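Local coordinates for protein endonuclease V (Streptomyces avermitilis, PDB 3GOC) that probably nicks double-stranded DNA at the second phosphodiester bond 3' to a deoxyinosine, using magnesium, in the repair of deaminated bases, at residues A59-D64 against R214-L219; T43-A48 against I111-Y116; A72-V77 against L101-C106; P35-G40 against A196-L201; D54-A59 against I94-A99. All coordinates share one frame; numbering follows the deposited sequence.

Contact 1. Residues A59-D64 against R214-L219; sequences AAVVLD and RRADSL. With MG (magnesium ion), chain C.
Val61 and Leu219 carry the packing of strand on helix. In Val61 CG1 stands anti to the backbone N (chi1 180°), which turns the two methyls to different turns of the helix: CG1 lies 3.8 Å from Arg215 CB, while CG2 meets Leu219 CD2, also at 3.8 Å, and packs against the CA of Ala216. The branch point of Leu219, its CG, rests 3.8 Å from Ala59 CB as CD2 carries on toward Val61. Ala59 sets its CB 3.6 Å from the carbonyl O of Ala216. Ala59, Val61 and Leu63 thus form one ridge, alternate residues of strand 55-64 in the RNase H-like sheet, and helix 211-228 lies over that ridge with the two segment axes 7.3 Å apart and running 142° from one another. At the outer end the contact thins: Leu63 CD2 comes within 4.4 Å of Arg215 CG. The Arg215 chain bends at chi2 (-80°), and its aliphatic part covers the valine and leucine before the guanidinium continues to the exposed side. Asp217 points away from the strand, and its OD1 binds a magnesium ion at 2.2 Å, alongside three waters and Asp46 OD1. The same OD1 accepts a hydrogen bond from Arg221 NE, a second-shell residue that probably steadies the carboxylate.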
# COMPACT_ATOMS: atom_id res chain seq x y z
N ALA A 59 10.03 -4.41 -21.53
CA ALA A 59 8.59 -4.27 -21.50
C ALA A 59 8.21 -3.28 -20.41
O ALA A 59 8.85 -3.21 -19.37
CB ALA A 59 7.91 -5.61 -21.24
N ALA A 60 7.17 -2.51 -20.68
CA ALA A 60 6.65 -1.56 -19.71
C ALA A 60 5.15 -1.82 -19.68
O ALA A 60 4.49 -1.81 -20.72
CB ALA A 60 6.93 -0.13 -20.16
N VAL A 61 4.63 -2.09 -18.49
CA VAL A 61 3.21 -2.35 -18.34
C VAL A 61 2.63 -1.37 -17.33
O VAL A 61 3.04 -1.35 -16.17
CB VAL A 61 2.94 -3.78 -17.86
CG1 VAL A 61 1.44 -4.01 -17.71
CG2 VAL A 61 3.52 -4.78 -18.85
N VAL A 62 1.70 -0.55 -17.79
CA VAL A 62 1.06 0.47 -16.97
C VAL A 62 -0.23 -0.05 -16.35
O VAL A 62 -1.10 -0.57 -17.06
CB VAL A 62 0.73 1.73 -17.80
CG1 VAL A 62 0.22 2.83 -16.88
CG2 VAL A 62 1.95 2.19 -18.57
N LEU A 63 -0.35 0.09 -15.04
CA LEU A 63 -1.55 -0.35 -14.33
C LEU A 63 -2.29 0.82 -13.72
O LEU A 63 -1.71 1.87 -13.43
CB LEU A 63 -1.19 -1.30 -13.19
CG LEU A 63 -0.29 -2.51 -13.45
CD1 LEU A 63 -0.07 -3.26 -12.15
CD2 LEU A 63 -0.93 -3.41 -14.49
N ASP A 64 -3.60 0.64 -13.54
CA ASP A 64 -4.40 1.64 -12.86
C ASP A 64 -4.08 1.25 -11.41
O ASP A 64 -4.37 0.13 -10.99
CB ASP A 64 -5.89 1.44 -13.15
CG ASP A 64 -6.77 2.35 -12.32
OD1 ASP A 64 -7.41 1.85 -11.37
OD2 ASP A 64 -6.81 3.57 -12.60
N ARG A 214 5.25 -9.07 -12.35
CA ARG A 214 4.66 -10.26 -12.97
C ARG A 214 4.23 -9.96 -14.41
O ARG A 214 4.53 -10.73 -15.32
CB ARG A 214 3.48 -10.73 -12.13
CG ARG A 214 3.89 -11.44 -10.84
CD ARG A 214 2.70 -11.64 -9.91
NE ARG A 214 1.58 -12.29 -10.59
CZ ARG A 214 1.45 -13.60 -10.73
NH1 ARG A 214 2.36 -14.42 -10.23
NH2 ARG A 214 0.40 -14.09 -11.38
N ARG A 215 3.56 -8.83 -14.60
CA ARG A 215 3.09 -8.42 -15.93
C ARG A 215 4.23 -8.10 -16.90
O ARG A 215 4.25 -8.58 -18.03
CB ARG A 215 2.21 -7.17 -15.82
CG ARG A 215 0.99 -7.29 -14.94
CD ARG A 215 -0.12 -8.00 -15.66
NE ARG A 215 -1.37 -7.93 -14.90
CZ ARG A 215 -2.47 -8.58 -15.26
NH1 ARG A 215 -2.46 -9.33 -16.35
NH2 ARG A 215 -3.56 -8.48 -14.52
N ALA A 216 5.17 -7.27 -16.45
CA ALA A 216 6.28 -6.88 -17.31
C ALA A 216 7.16 -8.07 -17.66
O ALA A 216 7.64 -8.18 -18.78
CB ALA A 216 7.09 -5.78 -16.64
N ASP A 217 7.37 -8.96 -16.69
CA ASP A 217 8.19 -10.14 -16.95
C ASP A 217 7.56 -11.00 -18.03
O ASP A 217 8.23 -11.42 -18.98
CB ASP A 217 8.36 -10.97 -15.67
CG ASP A 217 9.06 -12.29 -15.93
OD1 ASP A 217 10.28 -12.27 -16.18
OD2 ASP A 217 8.39 -13.34 -15.90
N SER A 218 6.26 -11.26 -17.90
CA SER A 218 5.57 -12.09 -18.87
C SER A 218 5.63 -11.46 -20.25
O SER A 218 5.89 -12.14 -21.25
CB SER A 218 4.11 -12.28 -18.47
OG SER A 218 4.00 -13.10 -17.31
N LEU A 219 5.42 -10.15 -20.32
CA LEU A 219 5.43 -9.46 -21.60
C LEU A 219 6.78 -9.40 -22.30
O LEU A 219 6.87 -9.64 -23.51
CB LEU A 219 4.84 -8.05 -21.45
CG LEU A 219 4.77 -7.22 -22.74
CD1 LEU A 219 3.99 -7.95 -23.83
CD2 LEU A 219 4.12 -5.88 -22.43
MG MG C . 12.07 -11.07 -15.68
O HOH W 1 12.71 -11.47 -17.86
O HOH W 2 13.10 -13.07 -15.10
O HOH W 3 11.17 -10.83 -13.53

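Contact 2. Residues T43-A48 against I111-Y116; sequences TGVDVA and IVCDGY. With MG (magnesium ion), chain D; MG (magnesium ion), chain C.
Thr43 and Val112 join two parallel neighbours inside the sheet: Val112 N donates to Thr43 O at 2.7 Å, almost straight at 174°, and Val45 N donates to Val112 O at 3.2 Å, a more bent bond. Beyond these the strands splay, and a water takes over the pairing, giving a proton to Val45 O (2.6 Å) and accepting one from Asp114 N. On the face shared by Val45, Ile111 and Cys113 the packing is apolar. With Val45 CG1 anti to the carbonyl carbon (chi1 -75°), CG2 comes to 3.4 Å from Cys113 SG and also touches Ile111 CG2. Farther along, carboxylates gather the metal. Asp46 is shared between two magnesium ions, OD1 binding one at 2.2 Å and OD2 the other at 2.5 Å. Asp114 OD1 stands 2.9 Å from the second ion, a long approach, and accepts a proton at 2.6 Å from a water bound to the first; another water of that first ion donates to Val47 O. Asp217 completes the protein ligands of the first ion. Two ions bridged by one aspartate, with water in both shells, are consistent with metal-assisted hydrolysis of a phosphodiester, as in other RNase H-like enzymes.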
# COMPACT_ATOMS: atom_id res chain seq x y z
N THR A 43 3.68 1.68 -13.06
CA THR A 43 4.22 0.91 -14.17
C THR A 43 5.36 -0.03 -13.84
O THR A 43 6.30 0.34 -13.14
CB THR A 43 4.70 1.89 -15.26
OG1 THR A 43 3.59 2.67 -15.71
CG2 THR A 43 5.33 1.16 -16.44
N GLY A 44 5.28 -1.25 -14.35
CA GLY A 44 6.35 -2.20 -14.13
C GLY A 44 7.24 -2.23 -15.36
O GLY A 44 6.78 -2.08 -16.48
N VAL A 45 8.54 -2.41 -15.14
CA VAL A 45 9.49 -2.52 -16.24
C VAL A 45 10.35 -3.73 -15.96
O VAL A 45 10.70 -4.01 -14.81
CB VAL A 45 10.40 -1.27 -16.37
CG1 VAL A 45 9.62 -0.10 -16.95
CG2 VAL A 45 10.97 -0.90 -15.01
N ASP A 46 10.67 -4.46 -17.02
CA ASP A 46 11.52 -5.64 -16.89
C ASP A 46 12.12 -5.93 -18.26
O ASP A 46 11.63 -5.44 -19.27
CB ASP A 46 10.70 -6.84 -16.42
CG ASP A 46 11.57 -8.00 -16.03
OD1 ASP A 46 11.10 -9.15 -16.14
OD2 ASP A 46 12.74 -7.77 -15.60
N VAL A 47 13.18 -6.72 -18.28
CA VAL A 47 13.82 -7.08 -19.53
C VAL A 47 14.12 -8.56 -19.61
O VAL A 47 14.16 -9.27 -18.60
CB VAL A 47 15.13 -6.29 -19.74
CG1 VAL A 47 14.85 -4.79 -19.69
CG2 VAL A 47 16.14 -6.67 -18.67
N ALA A 48 14.32 -9.02 -20.84
CA ALA A 48 14.66 -10.41 -21.11
C ALA A 48 15.81 -10.39 -22.11
O ALA A 48 15.73 -9.72 -23.14
CB ALA A 48 13.45 -11.15 -21.71
N ILE A 111 7.39 4.28 -11.55
CA ILE A 111 7.98 3.11 -12.20
C ILE A 111 8.56 2.14 -11.17
O ILE A 111 9.33 2.54 -10.30
CB ILE A 111 9.11 3.49 -13.19
CG1 ILE A 111 8.56 4.40 -14.30
CG2 ILE A 111 9.71 2.23 -13.80
CD1 ILE A 111 8.29 5.81 -13.86
N VAL A 112 8.16 0.88 -11.26
CA VAL A 112 8.64 -0.15 -10.35
C VAL A 112 9.52 -1.10 -11.15
O VAL A 112 9.05 -1.81 -12.05
CB VAL A 112 7.45 -0.94 -9.74
CG1 VAL A 112 7.97 -1.98 -8.75
CG2 VAL A 112 6.49 0.02 -9.04
N CYS A 113 10.82 -1.11 -10.84
CA CYS A 113 11.77 -1.97 -11.53
C CYS A 113 11.98 -3.28 -10.79
O CYS A 113 11.94 -3.33 -9.57
CB CYS A 113 13.13 -1.27 -11.65
SG CYS A 113 13.11 0.27 -12.57
N ASP A 114 12.17 -4.35 -11.56
CA ASP A 114 12.44 -5.66 -10.97
C ASP A 114 13.95 -5.62 -10.78
O ASP A 114 14.71 -6.06 -11.65
CB ASP A 114 12.07 -6.78 -11.94
CG ASP A 114 12.41 -8.16 -11.39
OD1 ASP A 114 12.56 -9.11 -12.19
OD2 ASP A 114 12.53 -8.30 -10.16
N GLY A 115 14.38 -5.08 -9.65
CA GLY A 115 15.79 -4.93 -9.39
C GLY A 115 16.04 -3.98 -8.25
O GLY A 115 15.26 -3.94 -7.29
N TYR A 116 17.12 -3.21 -8.35
CA TYR A 116 17.51 -2.30 -7.28
C TYR A 116 17.73 -0.84 -7.68
O TYR A 116 17.98 -0.52 -8.84
CB TYR A 116 18.80 -2.80 -6.61
CG TYR A 116 18.85 -4.30 -6.35
CD1 TYR A 116 19.16 -5.20 -7.37
CD2 TYR A 116 18.55 -4.82 -5.10
CE1 TYR A 116 19.18 -6.57 -7.15
CE2 TYR A 116 18.57 -6.19 -4.86
CZ TYR A 116 18.88 -7.06 -5.89
OH TYR A 116 18.86 -8.42 -5.66
MG MG D . 13.87 -9.79 -14.71
MG MG C . 12.07 -11.07 -15.68
O HOH W 4 13.18 -3.62 -14.06
O HOH W 5 14.54 -5.71 -14.74
O HOH W 1 12.71 -11.47 -17.86
O HOH W 3 11.17 -10.83 -13.53
O HOH W 6 15.09 -7.80 -13.65
O HOH W 7 15.27 -10.43 -12.76
O HOH W 2 13.10 -13.07 -15.10

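Contact 3. Residues A72-V77 against L101-C106; sequences AEATAV and LDALPC
Leu104 lays a methyl over the flat peptide group that joins Glu73 to Ala74: CD2 stands 3.7 Å from Glu73 C, almost straight above the peptide plane. Pro105, a puckered ring and not a truly flat one, comes in by the edge formed by CG and CD, and Ala72 CB sits 3.9 Å from CG. Cys106 SG reaches the same alanine methyl at 4.0 Å, so ring and sulfur share the one methyl. The leucine gets to the strand because its CG lies anti to the carbonyl carbon (chi1 -70°) and the chain then extends, chi2 170°. Its CD2 also meets Ala74 CB at 3.7 Å. Strand 70-79 is the outermost of its side of the sheet within this chain, and the residues that cover it here belong to the connection by which helix 94-102 leads on to strand 110-114, part of a beta-alpha-beta crossover in the RNase H-like fold. Ala103 sets its CB 3.8 Å from Ala74 CB. The small Ala72 and Ala74 are consistent with this close approach; the nearest CA atoms, of Ala74 and Leu104, lie 5.6 Å apart. Glu73 and Thr75 point from the other face of the strand, where both touch Leu219 of helix 211-228.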
# COMPACT_ATOMS: atom_id res chain seq x y z
N ALA A 72 -2.21 -0.01 -20.21
CA ALA A 72 -1.34 0.20 -21.37
C ALA A 72 -0.08 -0.65 -21.25
O ALA A 72 0.32 -1.02 -20.16
CB ALA A 72 -0.95 1.67 -21.47
N GLU A 73 0.52 -0.97 -22.39
CA GLU A 73 1.75 -1.76 -22.39
C GLU A 73 2.53 -1.50 -23.67
O GLU A 73 1.96 -1.09 -24.68
CB GLU A 73 1.43 -3.25 -22.27
CG GLU A 73 0.58 -3.80 -23.38
CD GLU A 73 0.24 -5.27 -23.18
OE1 GLU A 73 -0.24 -5.63 -22.09
OE2 GLU A 73 0.46 -6.07 -24.12
N ALA A 74 3.84 -1.72 -23.61
CA ALA A 74 4.70 -1.51 -24.77
C ALA A 74 5.99 -2.28 -24.58
O ALA A 74 6.41 -2.54 -23.46
CB ALA A 74 4.99 -0.03 -24.94
N THR A 75 6.62 -2.66 -25.69
CA THR A 75 7.89 -3.36 -25.63
C THR A 75 8.84 -2.74 -26.65
O THR A 75 8.42 -1.99 -27.54
CB THR A 75 7.75 -4.87 -25.95
OG1 THR A 75 7.20 -5.03 -27.27
CG2 THR A 75 6.86 -5.55 -24.93
N ALA A 76 10.12 -3.05 -26.51
CA ALA A 76 11.13 -2.55 -27.42
C ALA A 76 12.24 -3.59 -27.50
O ALA A 76 12.51 -4.30 -26.53
CB ALA A 76 11.70 -1.23 -26.92
N VAL A 77 12.86 -3.69 -28.67
CA VAL A 77 13.94 -4.64 -28.90
C VAL A 77 15.20 -3.81 -29.10
O VAL A 77 15.18 -2.85 -29.87
CB VAL A 77 13.69 -5.48 -30.16
CG1 VAL A 77 14.88 -6.39 -30.41
CG2 VAL A 77 12.42 -6.31 -29.98
N LEU A 101 9.39 2.64 -22.58
CA LEU A 101 8.60 3.66 -21.89
C LEU A 101 8.12 4.71 -22.88
O LEU A 101 6.97 5.14 -22.82
CB LEU A 101 9.43 4.32 -20.78
CG LEU A 101 9.74 3.45 -19.56
CD1 LEU A 101 10.86 4.09 -18.77
CD2 LEU A 101 8.50 3.27 -18.70
N ASP A 102 9.00 5.11 -23.78
CA ASP A 102 8.64 6.12 -24.78
C ASP A 102 7.54 5.65 -25.71
O ASP A 102 6.80 6.45 -26.28
CB ASP A 102 9.86 6.53 -25.61
CG ASP A 102 10.85 7.38 -24.83
OD1 ASP A 102 10.44 7.99 -23.82
OD2 ASP A 102 12.03 7.45 -25.24
N ALA A 103 7.43 4.33 -25.88
CA ALA A 103 6.42 3.75 -26.75
C ALA A 103 5.03 3.70 -26.12
O ALA A 103 4.04 3.42 -26.80
CB ALA A 103 6.84 2.36 -27.19
N LEU A 104 4.95 3.98 -24.82
CA LEU A 104 3.67 3.97 -24.13
C LEU A 104 2.82 5.15 -24.57
O LEU A 104 3.33 6.20 -24.93
CB LEU A 104 3.87 4.06 -22.62
CG LEU A 104 4.48 2.84 -21.91
CD1 LEU A 104 4.83 3.22 -20.48
CD2 LEU A 104 3.51 1.67 -21.95
N PRO A 105 1.49 4.98 -24.54
CA PRO A 105 0.56 6.04 -24.94
C PRO A 105 0.23 6.98 -23.79
O PRO A 105 -0.52 7.94 -23.96
CB PRO A 105 -0.65 5.25 -25.41
CG PRO A 105 -0.68 4.11 -24.45
CD PRO A 105 0.79 3.69 -24.38
N CYS A 106 0.78 6.71 -22.61
CA CYS A 106 0.52 7.54 -21.45
C CYS A 106 1.74 7.57 -20.53
O CYS A 106 2.66 6.76 -20.66
CB CYS A 106 -0.68 6.99 -20.67
SG CYS A 106 -0.39 5.31 -20.01

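Contact 4. Residues P35-G40 against A196-L201; sequences PPPGTG and ACAHTL
His199 reaches from its helix into a run of three prolines, and each proline meets the imidazole from a different direction. Pro35 lies at the edge: His199 NE2 donates to Pro35 O at 2.7 Å, with an N-H...O angle of 163°. The acceptor sits close to the ring plane, yet seen from the carbonyl the donor stands well above its plane. Pro37 takes a face, its CB lying 4.1 Å from the ring centroid and 15° off the normal, a CH-pi contact displaced toward the ND1 side. Pro36 O comes in obliquely, 3.3 Å from His199 CE1. This pose follows from a first torsion of -84°, which puts CG anti to the carbonyl carbon and swings the ring out to the loop. Beside it, Pro37 CG touches Ala198 CB at 4.0 Å, so one proline packs on two successive helix residues. With an alanine in place of His199, Pro35 O would probably lose its donor and Pro37 the ring beneath it, a gap likely to let the proline run shift. Segment 35-40 lies in the loop between helix 14-24 and strand 41-49, just before the strand, with Pro36 and Pro37 also packing on Arg190 and Gly135 of the second subunit. Helix 193-202, in turn, sets Ala196 and Thr200 against strands 138-142 and 183-189, so the histidine ties this strand-entry loop to a helix lying on the sheet.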
# COMPACT_ATOMS: atom_id res chain seq x y z
N PRO A 35 4.33 9.87 -4.79
CA PRO A 35 2.88 9.73 -4.89
C PRO A 35 2.34 8.63 -3.97
O PRO A 35 3.05 7.69 -3.62
CB PRO A 35 2.67 9.40 -6.37
CG PRO A 35 3.88 8.55 -6.67
CD PRO A 35 5.00 9.30 -5.97
N PRO A 36 1.07 8.76 -3.55
CA PRO A 36 0.49 7.74 -2.67
C PRO A 36 0.07 6.51 -3.47
O PRO A 36 -0.11 6.57 -4.68
CB PRO A 36 -0.70 8.47 -2.06
CG PRO A 36 -1.14 9.35 -3.18
CD PRO A 36 0.16 9.90 -3.70
N PRO A 37 -0.08 5.37 -2.79
CA PRO A 37 -0.49 4.17 -3.51
C PRO A 37 -2.00 4.21 -3.76
O PRO A 37 -2.71 5.01 -3.16
CB PRO A 37 -0.10 3.05 -2.55
CG PRO A 37 -0.34 3.67 -1.22
CD PRO A 37 0.27 5.06 -1.39
N GLY A 38 -2.47 3.36 -4.67
CA GLY A 38 -3.89 3.29 -4.94
C GLY A 38 -4.52 4.39 -5.78
O GLY A 38 -5.74 4.46 -5.88
N THR A 39 -3.69 5.25 -6.38
CA THR A 39 -4.21 6.32 -7.23
C THR A 39 -3.25 6.58 -8.39
O THR A 39 -2.06 6.31 -8.29
CB THR A 39 -4.40 7.63 -6.43
OG1 THR A 39 -5.04 8.60 -7.27
CG2 THR A 39 -3.06 8.17 -5.97
N GLY A 40 -3.79 7.11 -9.49
CA GLY A 40 -2.96 7.39 -10.64
C GLY A 40 -2.52 6.11 -11.33
O GLY A 40 -3.23 5.10 -11.28
N ALA A 196 7.83 3.68 -0.87
CA ALA A 196 8.23 2.55 -1.70
C ALA A 196 7.59 1.28 -1.13
O ALA A 196 7.11 0.43 -1.88
CB ALA A 196 9.76 2.41 -1.72
N CYS A 197 7.61 1.14 0.19
CA CYS A 197 7.01 -0.02 0.83
C CYS A 197 5.50 -0.02 0.63
O CYS A 197 4.90 -1.07 0.36
CB CYS A 197 7.32 -0.02 2.32
SG CYS A 197 9.01 -0.50 2.68
N ALA A 198 4.87 1.14 0.77
CA ALA A 198 3.43 1.26 0.60
C ALA A 198 3.02 0.83 -0.80
O ALA A 198 2.04 0.12 -0.98
CB ALA A 198 2.98 2.69 0.87
N HIS A 199 3.77 1.26 -1.81
CA HIS A 199 3.44 0.88 -3.18
C HIS A 199 3.63 -0.62 -3.38
O HIS A 199 2.82 -1.28 -4.03
CB HIS A 199 4.29 1.66 -4.18
CG HIS A 199 3.74 3.02 -4.50
ND1 HIS A 199 2.69 3.20 -5.39
CD2 HIS A 199 4.03 4.24 -4.01
CE1 HIS A 199 2.37 4.48 -5.42
NE2 HIS A 199 3.17 5.13 -4.59
N THR A 200 4.71 -1.15 -2.83
CA THR A 200 4.99 -2.57 -2.97
C THR A 200 3.87 -3.40 -2.34
O THR A 200 3.43 -4.40 -2.92
CB THR A 200 6.37 -2.92 -2.36
OG1 THR A 200 7.38 -2.12 -3.00
CG2 THR A 200 6.71 -4.38 -2.58
N LEU A 201 3.41 -3.00 -1.15
CA LEU A 201 2.33 -3.74 -0.49
C LEU A 201 1.05 -3.63 -1.32
O LEU A 201 0.32 -4.61 -1.49
CB LEU A 201 2.06 -3.20 0.92
CG LEU A 201 3.14 -3.46 1.97
CD1 LEU A 201 2.72 -2.80 3.28
CD2 LEU A 201 3.34 -4.96 2.16

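Contact 5. Residues D54-A59 against I94-A99; sequences DVVVAA and IPTVLA
Ala58 and Val56 meet Thr96 where helix 94-102 is laid on strand 55-64, an alpha-on-beta packing within the RNase H-like fold; the segment axes are 7.2 Å apart and 36° from parallel. The hydrocarbon contacts centre on Ala58. With OG1 anti to the carbonyl carbon (chi1 -56°), Thr96 has its CG2 anti to the backbone N, and from there the methyl rests 3.7 Å from Ala58 CB. Val97 adds its CG2 at 4.1 Å from the same alanine carbon, with its CA closer still, so Ala58 fits against two consecutive helix residues. The CA atoms of Ala58 and Val97, the nearest pair, are 5.3 Å apart. The remaining contacts pair carbon with oxygen by simple proximity: Ala58 CB lies 3.6 Å from Thr96 O, and Thr96 CG2 approaches Val56 O at 3.7 Å. On the other side of the strand Val57 and Ala59 pack on helix 211-228, which places this part of the sheet between two helices. Val56 and Thr96 lie alongside one another, pointing opposite ways, and the valine, with CG1 between its backbone N and carbonyl carbon (chi1 57°), brings that methyl to 3.6 Å from Thr96 OG1.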
# COMPACT_ATOMS: atom_id res chain seq x y z
N ASP A 54 22.99 -10.95 -29.38
CA ASP A 54 23.23 -9.84 -28.45
C ASP A 54 22.07 -8.85 -28.44
O ASP A 54 22.25 -7.67 -28.73
CB ASP A 54 24.53 -9.12 -28.83
CG ASP A 54 25.28 -8.60 -27.62
OD1 ASP A 54 26.24 -7.82 -27.80
OD2 ASP A 54 24.92 -8.97 -26.48
N VAL A 55 20.89 -9.34 -28.09
CA VAL A 55 19.70 -8.49 -28.05
C VAL A 55 19.01 -8.57 -26.69
O VAL A 55 19.08 -9.58 -26.00
CB VAL A 55 18.71 -8.91 -29.16
CG1 VAL A 55 17.47 -8.04 -29.11
CG2 VAL A 55 19.38 -8.78 -30.52
N VAL A 56 18.35 -7.47 -26.32
CA VAL A 56 17.62 -7.40 -25.07
C VAL A 56 16.24 -6.82 -25.38
O VAL A 56 16.11 -5.93 -26.22
CB VAL A 56 18.37 -6.54 -24.00
CG1 VAL A 56 18.64 -5.14 -24.53
CG2 VAL A 56 17.56 -6.50 -22.71
N VAL A 57 15.22 -7.36 -24.73
CA VAL A 57 13.86 -6.88 -24.95
C VAL A 57 13.30 -6.34 -23.65
O VAL A 57 13.34 -7.00 -22.62
CB VAL A 57 12.95 -8.02 -25.45
CG1 VAL A 57 11.50 -7.56 -25.48
CG2 VAL A 57 13.38 -8.45 -26.85
N ALA A 58 12.78 -5.11 -23.71
CA ALA A 58 12.22 -4.47 -22.54
C ALA A 58 10.71 -4.35 -22.67
O ALA A 58 10.18 -4.22 -23.77
CB ALA A 58 12.82 -3.10 -22.36
N ALA A 59 10.03 -4.41 -21.53
CA ALA A 59 8.59 -4.27 -21.50
C ALA A 59 8.21 -3.28 -20.41
O ALA A 59 8.85 -3.21 -19.37
CB ALA A 59 7.91 -5.61 -21.24
N ILE A 94 19.44 0.09 -20.31
CA ILE A 94 18.79 1.38 -20.19
C ILE A 94 18.22 1.95 -21.49
O ILE A 94 17.08 2.39 -21.52
CB ILE A 94 19.73 2.39 -19.51
CG1 ILE A 94 19.75 2.08 -18.01
CG2 ILE A 94 19.29 3.82 -19.76
CD1 ILE A 94 20.98 2.55 -17.32
N PRO A 95 19.00 1.94 -22.59
CA PRO A 95 18.47 2.48 -23.84
C PRO A 95 17.18 1.81 -24.30
O PRO A 95 16.25 2.46 -24.79
CB PRO A 95 19.62 2.24 -24.83
CG PRO A 95 20.83 2.34 -23.96
CD PRO A 95 20.42 1.56 -22.73
N THR A 96 17.11 0.49 -24.13
CA THR A 96 15.94 -0.27 -24.55
C THR A 96 14.76 -0.04 -23.61
O THR A 96 13.61 -0.02 -24.05
CB THR A 96 16.28 -1.77 -24.66
OG1 THR A 96 17.39 -1.93 -25.56
CG2 THR A 96 15.10 -2.55 -25.21
N VAL A 97 15.04 0.12 -22.32
CA VAL A 97 13.99 0.38 -21.34
C VAL A 97 13.38 1.75 -21.62
O VAL A 97 12.16 1.93 -21.57
CB VAL A 97 14.55 0.34 -19.89
CG1 VAL A 97 13.48 0.79 -18.90
CG2 VAL A 97 15.01 -1.07 -19.56
N LEU A 98 14.24 2.73 -21.91
CA LEU A 98 13.76 4.07 -22.22
C LEU A 98 12.87 4.02 -23.46
O LEU A 98 11.86 4.72 -23.53
CB LEU A 98 14.94 5.03 -22.46
CG LEU A 98 15.77 5.38 -21.22
CD1 LEU A 98 17.00 6.16 -21.65
CD2 LEU A 98 14.94 6.19 -20.23
N ALA A 99 13.23 3.18 -24.42
CA ALA A 99 12.45 3.04 -25.65
C ALA A 99 11.07 2.44 -25.39
O ALA A 99 10.07 2.86 -25.98
CB ALA A 99 13.22 2.18 -26.66

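Overall arrangement
Four of the five contacts gather on one half of the mixed sheet, on strands 70-79, 55-64, 41-49 and 110-114. Contacts 1 and 2, with centres about 8 Å apart, share a magnesium ion, and a probable hydrogen bond between Val61 O and Gly44 N links them. Contacts 3 and 5 both use helix 94-102; contacts 1 and 5 overlap at Ala59 on strand 55-64, which has helix 211-228 on one face and helix 94-102 on the other. Along the chain contacts 2, 3 and 5 are nested within the loop closed by contact 4, whose centre lies about 26 Å from that of contact 5. Asp46, Asp114 and Asp217, distant in sequence, thereby meet in one metal centre.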